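Local coordinates for hypothetical protein Atu1540 (Agrobacterium tumefaciens str. C58, PDB 2HWJ) that is of unknown function but probably belongs to the ParB-like nucleases of the ParB/sulfiredoxin clan, at residues G58-Y64 against L94-W100. Numbering follows the deposited sequence.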
loop_
_atom_site.group_PDB
_atom_site.type_symbol
_atom_site.label_atom_id
_atom_site.label_comp_id
_atom_site.label_asym_id
_atom_site.label_seq_id
_atom_site.Cartn_x
_atom_site.Cartn_y
_atom_site.Cartn_z
ATOM N N GLY A 58 1.152 -12.094 -20.620
ATOM C CA GLY A 58 1.184 -13.453 -20.142
ATOM C C GLY A 58 1.861 -14.336 -21.115
ATOM O O GLY A 58 2.471 -13.888 -22.044
ATOM N N PRO A 59 1.699 -15.626 -20.923
ATOM C CA PRO A 59 2.298 -16.709 -21.670
ATOM C C PRO A 59 1.887 -16.642 -23.118
ATOM O O PRO A 59 0.824 -16.111 -23.412
ATOM C CB PRO A 59 1.670 -17.925 -21.069
ATOM C CG PRO A 59 1.245 -17.496 -19.768
ATOM C CD PRO A 59 0.769 -16.099 -19.900
ATOM N N LYS A 60 2.728 -17.174 -24.023
ATOM C CA LYS A 60 2.504 -17.027 -25.477
ATOM C C LYS A 60 2.402 -15.575 -25.661
ATOM O O LYS A 60 2.966 -14.807 -24.862
ATOM C CB LYS A 60 1.204 -17.689 -25.883
ATOM C CG LYS A 60 1.229 -19.154 -25.491
ATOM C CD LYS A 60 2.472 -19.825 -26.113
ATOM C CE LYS A 60 2.968 -21.016 -25.261
ATOM N NZ LYS A 60 2.147 -22.316 -25.422
ATOM N N ASP A 61 1.689 -15.064 -26.622
ATOM C CA ASP A 61 1.844 -13.619 -26.470
ATOM C C ASP A 61 0.766 -12.794 -25.730
ATOM O O ASP A 61 0.716 -11.576 -25.764
ATOM C CB ASP A 61 2.569 -12.996 -27.651
ATOM C CG ASP A 61 4.066 -13.134 -27.488
ATOM O OD1 ASP A 61 4.684 -13.687 -28.443
ATOM O OD2 ASP A 61 4.594 -12.769 -26.355
ATOM N N ARG A 62 -0.013 -13.490 -24.939
ATOM C CA ARG A 62 -1.303 -13.032 -24.686
ATOM C C ARG A 62 -1.271 -11.859 -23.696
ATOM O O ARG A 62 -0.413 -11.755 -22.829
ATOM C CB ARG A 62 -2.173 -14.257 -24.330
ATOM C CG ARG A 62 -2.371 -15.298 -25.507
ATOM C CD ARG A 62 -2.949 -14.552 -26.733
ATOM N NE ARG A 62 -4.022 -15.251 -27.443
ATOM C CZ ARG A 62 -5.356 -15.107 -27.259
ATOM N NH1 ARG A 62 -5.897 -14.289 -26.358
ATOM N NH2 ARG A 62 -6.180 -15.830 -28.017
ATOM N N ALA A 63 -2.168 -10.917 -23.886
ATOM C CA ALA A 63 -2.375 -9.813 -22.962
ATOM C C ALA A 63 -3.561 -10.072 -22.015
ATOM O O ALA A 63 -4.686 -10.343 -22.499
ATOM C CB ALA A 63 -2.637 -8.590 -23.744
ATOM N N TYR A 64 -3.334 -9.937 -20.702
ATOM C CA TYR A 64 -4.420 -10.100 -19.691
ATOM C C TYR A 64 -4.902 -8.797 -19.143
ATOM O O TYR A 64 -4.084 -8.029 -18.659
ATOM C CB TYR A 64 -3.929 -10.982 -18.507
ATOM C CG TYR A 64 -3.754 -12.370 -18.990
ATOM C CD1 TYR A 64 -2.700 -12.664 -19.895
ATOM C CD2 TYR A 64 -4.728 -13.363 -18.711
ATOM C CE1 TYR A 64 -2.556 -13.957 -20.457
ATOM C CE2 TYR A 64 -4.591 -14.652 -19.238
ATOM C CZ TYR A 64 -3.485 -14.925 -20.103
ATOM O OH TYR A 64 -3.298 -16.138 -20.658
ATOM N N LEU A 94 6.862 -16.891 -18.034
ATOM C CA LEU A 94 6.307 -18.026 -17.283
ATOM C C LEU A 94 5.453 -19.018 -18.113
ATOM O O LEU A 94 4.722 -18.609 -19.042
ATOM C CB LEU A 94 5.462 -17.506 -16.095
ATOM C CG LEU A 94 6.203 -16.487 -15.228
ATOM C CD1 LEU A 94 5.411 -15.962 -14.070
ATOM C CD2 LEU A 94 7.550 -17.023 -14.714
ATOM N N GLY A 95 5.472 -20.297 -17.745
ATOM C CA GLY A 95 4.422 -21.213 -18.167
ATOM C C GLY A 95 3.075 -20.840 -17.516
ATOM O O GLY A 95 2.955 -19.906 -16.679
ATOM N N LYS A 96 2.045 -21.593 -17.860
ATOM C CA LYS A 96 0.680 -21.133 -17.626
ATOM C C LYS A 96 0.268 -21.344 -16.174
ATOM O O LYS A 96 -0.428 -20.548 -15.550
ATOM C CB LYS A 96 -0.250 -21.877 -18.587
ATOM C CG LYS A 96 0.012 -21.472 -20.090
ATOM C CD LYS A 96 1.155 -22.291 -20.871
ATOM C CE LYS A 96 0.818 -22.163 -22.388
ATOM N NZ LYS A 96 -0.327 -23.078 -22.940
ATOM N N ASP A 97 0.743 -22.456 -15.670
ATOM C CA ASP A 97 0.559 -22.860 -14.341
ATOM C C ASP A 97 1.131 -21.760 -13.464
ATOM O O ASP A 97 0.453 -21.166 -12.610
ATOM C CB ASP A 97 1.468 -24.088 -14.220
ATOM C CG ASP A 97 0.763 -25.264 -13.667
ATOM O OD1 ASP A 97 -0.340 -25.019 -13.124
ATOM O OD2 ASP A 97 1.318 -26.407 -13.781
ATOM N N GLU A 98 2.415 -21.485 -13.701
ATOM C CA GLU A 98 3.121 -20.607 -12.831
ATOM C C GLU A 98 2.508 -19.202 -12.967
ATOM O O GLU A 98 2.248 -18.523 -11.987
ATOM C CB GLU A 98 4.597 -20.666 -13.131
ATOM C CG GLU A 98 5.351 -19.818 -12.184
ATOM C CD GLU A 98 6.816 -20.082 -12.185
ATOM O OE1 GLU A 98 7.363 -20.522 -13.224
ATOM O OE2 GLU A 98 7.447 -19.800 -11.141
ATOM N N PHE A 99 2.201 -18.818 -14.189
ATOM C CA PHE A 99 1.606 -17.593 -14.405
ATOM C C PHE A 99 0.392 -17.381 -13.527
ATOM O O PHE A 99 0.292 -16.375 -12.850
ATOM C CB PHE A 99 1.155 -17.580 -15.832
ATOM C CG PHE A 99 0.361 -16.375 -16.186
ATOM C CD1 PHE A 99 0.970 -15.165 -16.309
ATOM C CD2 PHE A 99 -1.007 -16.463 -16.368
ATOM C CE1 PHE A 99 0.235 -14.033 -16.669
ATOM C CE2 PHE A 99 -1.799 -15.286 -16.739
ATOM C CZ PHE A 99 -1.173 -14.085 -16.872
ATOM N N TRP A 100 -0.570 -18.284 -13.542
ATOM C CA TRP A 100 -1.788 -17.978 -12.797
ATOM C C TRP A 100 -1.530 -17.838 -11.336
ATOM O O TRP A 100 -2.076 -16.945 -10.703
ATOM C CB TRP A 100 -2.781 -19.088 -12.940
ATOM C CG TRP A 100 -3.467 -19.028 -14.194
ATOM C CD1 TRP A 100 -3.359 -19.926 -15.218
ATOM C CD2 TRP A 100 -4.315 -17.946 -14.667
ATOM N NE1 TRP A 100 -4.095 -19.470 -16.286
ATOM C CE2 TRP A 100 -4.692 -18.270 -15.981
ATOM C CE3 TRP A 100 -4.716 -16.710 -14.125
ATOM C CZ2 TRP A 100 -5.562 -17.486 -16.736
ATOM C CZ3 TRP A 100 -5.576 -15.898 -14.875
ATOM C CH2 TRP A 100 -6.017 -16.317 -16.180
#
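F99 reaches from the first turn of helix 96-105 into the hairpin of strands 52-57 and 63-65, where P59 covers one face of its ring and Y64 meets its outer edge. CD of P59 sits over the middle of that F99 face, 3.7 Å from the ring centroid and 10° off the normal, a CH-pi contact. The far edge of the same ring, led by CZ, points at the face of Y64 in an edge-to-face pair whose planes meet at 52° and whose centroids lie 4.7 Å apart. F99 gets there because its CG is anti to the backbone N (chi1 174°), which swings the ring out from the helix to P59 and Y64. Y64 and W100 form an offset edge-to-face pair with perpendicular planes, the Y64 edge turned toward the W100 face and Y64 CE2 3.8 Å from W100 CH2, completing an aromatic cluster. No hydrogen bond crosses between the segments. CG of P59 also rests 3.7 Å from O of L94, just before the helix N-cap G95. Farther out, K60 and K96, both bent at chi2 and chi4, cross at about a right angle, bringing the like-charged K60 NZ and K96 NZ to 3.6 Å. E98 salt-bridges R168 of the second subunit. A type II' turn from P59 to R62 links the two strands, and the cluster, with M103 also touching Y64, packs helix 96-105 against edge strand 63-65 of the mixed sheet.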